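Local coordinates for protein CurJ (Moorea producens 3L, PDB 5TZ6) that is a polyketide synthase dehydratase domain that probably carries out a vinylogous dehydration in curacin biosynthesis, at residues Q160-A165 with E186-G191; Q180-I185 with H214-D219. The protein carries 1 engineered substitution. One frame throughout, in Å; residues are numbered along the deposited sequence.

Interaction 1. Residues Q160-A165 with E186-G191; sequences QKIDSA and EQVWLG
Gln160 and Leu190 form an antiparallel hydrogen-bonded pair, with Gln160 N to Leu190 O at 3.0 Å and Leu190 N to Gln160 O at 2.9 Å. The first bond lies in the Leu190 carbonyl plane. In the second, Leu190 N sits 45° out of the carbonyl plane of Gln160. Ile162 N adds a bond to Val188 O. These ties hold strand 160-162 to strand 185-190 as an outer strand.

Lys161 and Trp189 share one face of this ladder and lie side by side, with Lys161 CB 4.0 Å from Trp189 NE1. The lysine chain is extended until its last torsion (chi4 61°). This turns Lys161 NZ to Gln187 OE1, at 2.6 Å, the donor tilted 30° from the amide plane. Gln187 NE2 is bonded to Gln198 on the next strand, so both ends of the amide are used. One water joins Lys161 NZ, Ile162 O and Val188 N.

On the other face, beside Gln160, Ile162 CD1 meets Leu190 CD1 at 3.7 Å, and Ile162 CG1 lies against Val188 CG1 at 3.8 Å.

Asp163 then caps helix 164-173. Ile162, Val188 and Leu190 on one face, with ammonium, amide and indole on the other, suit a surface edge.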
ATOM      1  N   GLN A 160      26.172  31.901 -29.483  1.00 81.51           N
ATOM      2  CA  GLN A 160      25.352  33.110 -29.395  1.00 78.41           C
ATOM      3  C   GLN A 160      24.669  33.127 -28.032  1.00 74.53           C
ATOM      4  O   GLN A 160      23.598  32.547 -27.853  1.00 71.36           O
ATOM      5  CB  GLN A 160      24.341  33.187 -30.531  1.00 81.28           C
ATOM      6  CG  GLN A 160      23.380  34.351 -30.369  1.00 89.09           C
ATOM      7  CD  GLN A 160      22.328  34.407 -31.453  1.00101.08           C
ATOM      8  OE1 GLN A 160      22.470  33.787 -32.506  1.00107.15           O
ATOM      9  NE2 GLN A 160      21.260  35.154 -31.198  1.00103.50           N
ATOM     10  N   LYS A 161      25.280  33.816 -27.072  1.00 76.68           N
ATOM     11  CA  LYS A 161      24.674  33.955 -25.755  1.00 86.07           C
ATOM     12  C   LYS A 161      23.342  34.692 -25.842  1.00 74.10           C
ATOM     13  O   LYS A 161      23.207  35.680 -26.566  1.00 83.98           O
ATOM     14  CB  LYS A 161      25.620  34.691 -24.807  1.00 79.47           C
ATOM     15  CG  LYS A 161      25.148  34.683 -23.366  1.00 84.04           C
ATOM     16  CD  LYS A 161      26.225  35.196 -22.426  1.00 97.43           C
ATOM     17  CE  LYS A 161      25.742  35.210 -20.984  1.00104.61           C
ATOM     18  NZ  LYS A 161      25.386  33.841 -20.516  1.00102.90           N
ATOM     19  N   ILE A 162      22.345  34.194 -25.107  1.00 71.67           N
ATOM     20  CA  ILE A 162      21.054  34.862 -25.007  1.00 77.88           C
ATOM     21  C   ILE A 162      20.557  34.771 -23.569  1.00 75.70           C
ATOM     22  O   ILE A 162      20.948  33.887 -22.803  1.00 76.72           O
ATOM     23  CB  ILE A 162      19.999  34.272 -25.972  1.00 79.76           C
ATOM     24  CG1 ILE A 162      19.338  33.041 -25.368  1.00 70.61           C
ATOM     25  CG2 ILE A 162      20.633  33.910 -27.305  1.00 84.27           C
ATOM     26  CD1 ILE A 162      18.440  32.322 -26.341  1.00 73.02           C
ATOM     27  N   ASP A 163      19.686  35.712 -23.212  1.00 76.71           N
ATOM     28  CA  ASP A 163      19.230  35.862 -21.839  1.00 78.95           C
ATOM     29  C   ASP A 163      18.201  34.795 -21.509  1.00 75.41           C
ATOM     30  O   ASP A 163      17.253  34.573 -22.269  1.00 73.34           O
ATOM     31  CB  ASP A 163      18.631  37.252 -21.627  1.00 90.47           C
ATOM     32  CG  ASP A 163      18.367  37.566 -20.163  1.00 95.08           C
ATOM     33  OD1 ASP A 163      18.368  36.637 -19.326  1.00 89.60           O
ATOM     34  OD2 ASP A 163      18.133  38.753 -19.852  1.00107.28           O
ATOM     35  N   SER A 164      18.387  34.135 -20.369  1.00 71.49           N
ATOM     36  CA  SER A 164      17.437  33.116 -19.955  1.00 66.36           C
ATOM     37  C   SER A 164      16.032  33.679 -19.802  1.00 64.31           C
ATOM     38  O   SER A 164      15.055  32.931 -19.936  1.00 57.96           O
ATOM     39  CB  SER A 164      17.897  32.483 -18.642  1.00 59.65           C
ATOM     40  OG  SER A 164      18.107  33.480 -17.660  1.00 78.54           O
ATOM     41  N   ALA A 165      15.910  34.986 -19.554  1.00 57.60           N
ATOM     42  CA  ALA A 165      14.593  35.571 -19.334  1.00 61.90           C
ATOM     43  C   ALA A 165      13.696  35.367 -20.543  1.00 55.41           C
ATOM     44  O   ALA A 165      12.486  35.150 -20.391  1.00 64.47           O
ATOM     45  CB  ALA A 165      14.731  37.060 -19.013  1.00 63.27           C
ATOM     46  N   GLU A 186      20.342  28.996 -15.920  1.00 77.07           N
ATOM     47  CA  GLU A 186      21.012  30.260 -15.655  1.00 80.48           C
ATOM     48  C   GLU A 186      21.614  30.880 -16.906  1.00 78.32           C
ATOM     49  O   GLU A 186      21.662  32.110 -17.008  1.00 80.65           O
ATOM     50  CB  GLU A 186      22.120  30.077 -14.616  1.00 95.43           C
ATOM     51  CG  GLU A 186      21.628  29.767 -13.216  1.00113.60           C
ATOM     52  CD  GLU A 186      21.729  30.968 -12.299  1.00136.89           C
ATOM     53  OE1 GLU A 186      22.867  31.400 -12.010  1.00143.24           O
ATOM     54  OE2 GLU A 186      20.675  31.485 -11.871  1.00150.22           O
ATOM     55  N   GLN A 187      22.075  30.076 -17.865  1.00 74.99           N
ATOM     56  CA  GLN A 187      22.709  30.665 -19.040  1.00 68.89           C
ATOM     57  C   GLN A 187      22.340  29.870 -20.280  1.00 63.61           C
ATOM     58  O   GLN A 187      22.052  28.674 -20.201  1.00 64.00           O
ATOM     59  CB  GLN A 187      24.231  30.724 -18.875  1.00 70.68           C
ATOM     60  CG  GLN A 187      24.696  31.848 -17.981  1.00 79.96           C
ATOM     61  CD  GLN A 187      26.198  32.001 -17.992  1.00 94.90           C
ATOM     62  OE1 GLN A 187      26.735  32.986 -18.501  1.00 98.90           O
ATOM     63  NE2 GLN A 187      26.891  31.011 -17.443  1.00 99.07           N
ATOM     64  N   VAL A 188      22.352  30.540 -21.432  1.00 58.16           N
ATOM     65  CA  VAL A 188      21.891  29.923 -22.674  1.00 60.81           C
ATOM     66  C   VAL A 188      22.778  30.364 -23.828  1.00 66.94           C
ATOM     67  O   VAL A 188      23.015  31.561 -24.022  1.00 76.80           O
ATOM     68  CB  VAL A 188      20.418  30.265 -22.966  1.00 61.78           C
ATOM     69  CG1 VAL A 188      19.930  29.523 -24.211  1.00 54.70           C
ATOM     70  CG2 VAL A 188      19.554  29.910 -21.766  1.00 48.44           C
ATOM     71  N   TRP A 189      23.243  29.391 -24.610  1.00 59.62           N
ATOM     72  CA  TRP A 189      24.032  29.635 -25.811  1.00 67.20           C
ATOM     73  C   TRP A 189      23.349  28.954 -26.982  1.00 66.18           C
ATOM     74  O   TRP A 189      23.090  27.746 -26.936  1.00 69.45           O
ATOM     75  CB  TRP A 189      25.457  29.106 -25.658  1.00 73.57           C
ATOM     76  CG  TRP A 189      26.253  29.865 -24.673  1.00 78.45           C
ATOM     77  CD1 TRP A 189      27.039  30.951 -24.914  1.00 82.00           C
ATOM     78  CD2 TRP A 189      26.357  29.592 -23.275  1.00 80.80           C
ATOM     79  NE1 TRP A 189      27.624  31.377 -23.747  1.00 83.97           N
ATOM     80  CE2 TRP A 189      27.222  30.558 -22.725  1.00 83.36           C
ATOM     81  CE3 TRP A 189      25.800  28.624 -22.433  1.00 76.83           C
ATOM     82  CZ2 TRP A 189      27.543  30.587 -21.371  1.00 85.62           C
ATOM     83  CZ3 TRP A 189      26.120  28.652 -21.090  1.00 84.20           C
ATOM     84  CH2 TRP A 189      26.985  29.627 -20.570  1.00 87.86           C
ATOM     85  N   LEU A 190      23.056  29.721 -28.021  1.00 58.00           N
ATOM     86  CA  LEU A 190      22.410  29.197 -29.213  1.00 70.14           C
ATOM     87  C   LEU A 190      23.445  28.907 -30.288  1.00 81.02           C
ATOM     88  O   LEU A 190      24.428  29.646 -30.440  1.00 85.32           O
ATOM     89  CB  LEU A 190      21.370  30.176 -29.762  1.00 71.57           C
ATOM     90  CG  LEU A 190      19.973  30.173 -29.147  1.00 69.28           C
ATOM     91  CD1 LEU A 190      19.126  31.231 -29.828  1.00 70.27           C
ATOM     92  CD2 LEU A 190      19.321  28.803 -29.287  1.00 69.06           C
ATOM     93  N   GLY A 191      23.211  27.819 -31.023  1.00 79.18           N
ATOM     94  CA  GLY A 191      23.931  27.462 -32.223  1.00 84.38           C
ATOM     95  C   GLY A 191      22.956  27.262 -33.368  1.00 89.51           C
ATOM     96  O   GLY A 191      21.843  27.797 -33.375  1.00 89.15           O
TER
HETATM   97  O   HOH W   1      22.713  33.578 -21.076  1.00 59.13           O
HETATM   98  O   HOH W   2      20.714  34.410 -19.233  1.00102.86           O

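Interaction 2. Residues Q180-I185 with H214-D219; sequences QSFRWI and HPTLVD. With 7OD ((2E,5R)-5-hydroxy-2-methylhept-2-enoic acid), chain C.
Phe182 lays one face of its ring over the methyl of Thr216. Thr216 CG2 stands 3.5 Å from the Phe182 ring centroid and 5° off the normal, a well-centred CH-pi contact. Asp219 CB meets the same ring at its edge, in plane, and the carboxylate stands about perpendicular to the ring.

The other branch of Thr216 serves Trp184. OG1 lies between the backbone N and the carbonyl carbon (chi1 59°), which brings it to the indole edge. Trp184 NE1 donates to Thr216 OG1 at 2.7 Å, with an N-H...O angle of 142°. NE1 also makes a weak bond to Ser181 O. The six-membered ring of Trp184 takes Leu217 CB over a face, offset toward the rim, and Leu217 CD1 reaches Trp184 CE3 at 3.6 Å.

Thr216, Leu217 and Asp219 lie on helix 215-223, in the second hotdog of a double-hotdog dehydratase fold. As in related dehydratases, this helix carries the aspartate that probably pairs with the active-site histidine, whose place engineered Phe41 takes here. His214 is the N-cap: its ND1 accepts from Thr216 N at 3.2 Å, nearly in the ring plane.

Asp219 OD1 accepts from the 5-hydroxyl OAH of the bound heptenoic acid at 3.0 Å. Asp219 OD2 is held by Gln223 NE2, which also donates to Phe182 O. One amide thus links the carboxylate to the loop. Phe41 meets the Phe182 ring edge-to-face.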
ATOM      1  N   GLN A 180      10.247  30.089  -8.702  1.00 54.39           N
ATOM      2  CA  GLN A 180      11.700  30.045  -8.570  1.00 57.23           C
ATOM      3  C   GLN A 180      12.235  28.628  -8.726  1.00 63.56           C
ATOM      4  O   GLN A 180      13.212  28.401  -9.451  1.00 65.31           O
ATOM      5  CB  GLN A 180      12.116  30.612  -7.214  1.00 69.66           C
ATOM      6  CG  GLN A 180      13.615  30.803  -7.041  1.00 91.36           C
ATOM      7  CD  GLN A 180      13.956  31.715  -5.872  1.00108.95           C
ATOM      8  OE1 GLN A 180      13.121  32.496  -5.413  1.00113.19           O
ATOM      9  NE2 GLN A 180      15.187  31.615  -5.383  1.00116.45           N
ATOM     10  N   SER A 181      11.585  27.654  -8.095  1.00 64.10           N
ATOM     11  CA  SER A 181      12.151  26.316  -8.081  1.00 59.22           C
ATOM     12  C   SER A 181      12.104  25.631  -9.442  1.00 52.83           C
ATOM     13  O   SER A 181      12.769  24.606  -9.614  1.00 49.35           O
ATOM     14  CB  SER A 181      11.430  25.475  -7.030  1.00 71.69           C
ATOM     15  OG  SER A 181      10.044  25.416  -7.299  1.00 83.45           O
ATOM     16  N   PHE A 182      11.394  26.187 -10.422  1.00 47.72           N
ATOM     17  CA  PHE A 182      11.409  25.636 -11.773  1.00 52.56           C
ATOM     18  C   PHE A 182      12.353  26.386 -12.709  1.00 53.43           C
ATOM     19  O   PHE A 182      12.411  26.060 -13.900  1.00 53.48           O
ATOM     20  CB  PHE A 182       9.987  25.621 -12.363  1.00 52.26           C
ATOM     21  CG  PHE A 182       9.218  24.368 -12.052  1.00 59.08           C
ATOM     22  CD1 PHE A 182       9.315  23.255 -12.877  1.00 59.71           C
ATOM     23  CD2 PHE A 182       8.410  24.292 -10.933  1.00 60.25           C
ATOM     24  CE1 PHE A 182       8.619  22.081 -12.587  1.00 53.19           C
ATOM     25  CE2 PHE A 182       7.708  23.125 -10.639  1.00 57.06           C
ATOM     26  CZ  PHE A 182       7.817  22.018 -11.466  1.00 51.39           C
ATOM     27  N   ARG A 183      13.099  27.370 -12.207  1.00 47.85           N
ATOM     28  CA  ARG A 183      13.976  28.196 -13.037  1.00 48.99           C
ATOM     29  C   ARG A 183      15.423  27.782 -12.782  1.00 56.38           C
ATOM     30  O   ARG A 183      16.170  28.453 -12.074  1.00 59.40           O
ATOM     31  CB  ARG A 183      13.739  29.687 -12.760  1.00 55.75           C
ATOM     32  CG  ARG A 183      12.343  30.154 -13.188  1.00 51.59           C
ATOM     33  CD  ARG A 183      12.111  31.636 -12.958  1.00 55.94           C
ATOM     34  NE  ARG A 183      10.774  32.011 -13.400  1.00 50.15           N
ATOM     35  CZ  ARG A 183      10.479  33.138 -14.043  1.00 58.67           C
ATOM     36  NH1 ARG A 183       9.226  33.378 -14.423  1.00 50.20           N
ATOM     37  NH2 ARG A 183      11.441  34.005 -14.341  1.00 51.82           N
ATOM     38  N   TRP A 184      15.809  26.653 -13.379  1.00 52.15           N
ATOM     39  CA  TRP A 184      17.155  26.108 -13.263  1.00 50.61           C
ATOM     40  C   TRP A 184      18.121  26.703 -14.277  1.00 48.07           C
ATOM     41  O   TRP A 184      19.328  26.767 -14.010  1.00 48.92           O
ATOM     42  CB  TRP A 184      17.134  24.583 -13.460  1.00 57.27           C
ATOM     43  CG  TRP A 184      16.675  23.765 -12.282  1.00 50.19           C
ATOM     44  CD1 TRP A 184      15.430  23.747 -11.724  1.00 45.43           C
ATOM     45  CD2 TRP A 184      17.465  22.834 -11.530  1.00 47.06           C
ATOM     46  NE1 TRP A 184      15.396  22.868 -10.670  1.00 51.28           N
ATOM     47  CE2 TRP A 184      16.633  22.294 -10.528  1.00 56.49           C
ATOM     48  CE3 TRP A 184      18.796  22.408 -11.602  1.00 48.44           C
ATOM     49  CZ2 TRP A 184      17.088  21.349  -9.607  1.00 49.62           C
ATOM     50  CZ3 TRP A 184      19.249  21.469 -10.683  1.00 50.34           C
ATOM     51  CH2 TRP A 184      18.397  20.952  -9.702  1.00 61.87           C
ATOM     52  N   ILE A 185      17.624  27.114 -15.441  1.00 45.30           N
ATOM     53  CA  ILE A 185      18.486  27.554 -16.534  1.00 65.71           C
ATOM     54  C   ILE A 185      19.044  28.936 -16.211  1.00 66.99           C
ATOM     55  O   ILE A 185      18.317  29.932 -16.215  1.00 66.13           O
ATOM     56  CB  ILE A 185      17.744  27.545 -17.874  1.00 55.77           C
ATOM     57  CG1 ILE A 185      17.262  26.118 -18.177  1.00 51.18           C
ATOM     58  CG2 ILE A 185      18.628  28.103 -18.977  1.00 57.70           C
ATOM     59  CD1 ILE A 185      16.505  25.950 -19.460  1.00 57.37           C
ATOM     60  N   HIS A 214      15.362  15.591  -9.694  1.00 61.97           N
ATOM     61  CA  HIS A 214      14.277  16.405  -9.178  1.00 43.28           C
ATOM     62  C   HIS A 214      13.287  16.725 -10.296  1.00 47.67           C
ATOM     63  O   HIS A 214      13.696  16.982 -11.436  1.00 48.35           O
ATOM     64  CB  HIS A 214      14.824  17.697  -8.573  1.00 45.82           C
ATOM     65  CG  HIS A 214      13.881  18.366  -7.621  1.00 55.64           C
ATOM     66  ND1 HIS A 214      12.844  19.169  -8.043  1.00 55.29           N
ATOM     67  CD2 HIS A 214      13.824  18.357  -6.267  1.00 57.73           C
ATOM     68  CE1 HIS A 214      12.184  19.622  -6.990  1.00 55.21           C
ATOM     69  NE2 HIS A 214      12.760  19.145  -5.900  1.00 57.92           N
ATOM     70  N   PRO A 215      11.985  16.672 -10.026  1.00 43.20           N
ATOM     71  CA  PRO A 215      11.020  17.023 -11.081  1.00 37.97           C
ATOM     72  C   PRO A 215      11.370  18.321 -11.791  1.00 55.29           C
ATOM     73  O   PRO A 215      11.287  18.384 -13.027  1.00 54.24           O
ATOM     74  CB  PRO A 215       9.690  17.115 -10.325  1.00 42.51           C
ATOM     75  CG  PRO A 215       9.874  16.284  -9.090  1.00 40.37           C
ATOM     76  CD  PRO A 215      11.341  16.302  -8.755  1.00 47.29           C
ATOM     77  N   THR A 216      11.792  19.350 -11.045  1.00 52.03           N
ATOM     78  CA  THR A 216      12.069  20.648 -11.656  1.00 39.59           C
ATOM     79  C   THR A 216      13.284  20.599 -12.572  1.00 51.02           C
ATOM     80  O   THR A 216      13.364  21.373 -13.533  1.00 51.25           O
ATOM     81  CB  THR A 216      12.266  21.722 -10.581  1.00 48.91           C
ATOM     82  OG1 THR A 216      13.361  21.371  -9.722  1.00 50.47           O
ATOM     83  CG2 THR A 216      11.001  21.888  -9.750  1.00 48.83           C
ATOM     84  N   LEU A 217      14.236  19.704 -12.302  1.00 45.89           N
ATOM     85  CA  LEU A 217      15.381  19.569 -13.199  1.00 51.95           C
ATOM     86  C   LEU A 217      14.967  18.941 -14.527  1.00 50.49           C
ATOM     87  O   LEU A 217      15.351  19.425 -15.603  1.00 61.13           O
ATOM     88  CB  LEU A 217      16.470  18.739 -12.519  1.00 56.12           C
ATOM     89  CG  LEU A 217      17.695  18.399 -13.363  1.00 55.57           C
ATOM     90  CD1 LEU A 217      18.337  19.668 -13.911  1.00 54.38           C
ATOM     91  CD2 LEU A 217      18.688  17.597 -12.539  1.00 57.69           C
ATOM     92  N   VAL A 218      14.157  17.882 -14.469  1.00 46.98           N
ATOM     93  CA  VAL A 218      13.622  17.272 -15.684  1.00 49.46           C
ATOM     94  C   VAL A 218      12.836  18.298 -16.489  1.00 49.21           C
ATOM     95  O   VAL A 218      13.011  18.430 -17.716  1.00 48.14           O
ATOM     96  CB  VAL A 218      12.755  16.052 -15.320  1.00 50.06           C
ATOM     97  CG1 VAL A 218      12.129  15.433 -16.565  1.00 47.49           C
ATOM     98  CG2 VAL A 218      13.598  15.020 -14.577  1.00 53.49           C
ATOM     99  N   ASP A 219      11.991  19.075 -15.805  1.00 51.25           N
ATOM    100  CA  ASP A 219      11.225  20.081 -16.519  1.00 57.47           C
ATOM    101  C   ASP A 219      12.143  21.096 -17.175  1.00 54.54           C
ATOM    102  O   ASP A 219      11.944  21.451 -18.339  1.00 52.59           O
ATOM    103  CB  ASP A 219      10.244  20.783 -15.591  1.00 73.43           C
ATOM    104  CG  ASP A 219       9.177  21.535 -16.357  1.00 88.50           C
ATOM    105  OD1 ASP A 219       8.248  20.877 -16.872  1.00104.22           O
ATOM    106  OD2 ASP A 219       9.278  22.779 -16.461  1.00 88.44           O
TER
HETATM  107  OAB 7OD C1301       1.274  22.932 -19.772  1.00 97.06           O
HETATM  108  CAA 7OD C1301       1.434  21.743 -19.429  1.00 99.15           C
HETATM  109  OAI 7OD C1301       0.440  21.046 -19.123  1.00102.31           O
HETATM  110  CAC 7OD C1301       2.843  21.141 -19.386  1.00 98.78           C
HETATM  111  CAK 7OD C1301       3.031  19.676 -18.961  1.00 98.97           C
HETATM  112  CAD 7OD C1301       4.065  21.995 -19.763  1.00 99.76           C
HETATM  113  CAE 7OD C1301       5.457  21.345 -19.706  1.00101.78           C
HETATM  114  CAF 7OD C1301       6.633  22.198 -20.241  1.00103.88           C
HETATM  115  OAH 7OD C1301       7.390  22.692 -19.133  1.00 97.22           O
HETATM  116  CAG 7OD C1301       6.204  23.387 -21.109  1.00103.39           C
HETATM  117  CAJ 7OD C1301       7.434  23.891 -21.867  1.00104.23           C

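How the interactions relate
Interaction 1 lies on the surface, about 21 Å from the centre of the chain. Interaction 2 is buried, about 9 Å from it. Their centres are about 17 Å apart. Strand 185-190 joins them: residues 180-185 run into it, and residues 186-190 continue it. The two also touch directly, where Ser164 CB packs on Ile185 O at 3.5 Å. Interaction 1 combines backbone pairing with water, one lysine-amide bond and apolar packing. Interaction 2 depends on side chains instead, with aromatic faces and one indole bond fixing a loop against a helix. Its Asp219 binds the ligand, whereas the side chain of Val188 in interaction 1 lies about 14 Å from it.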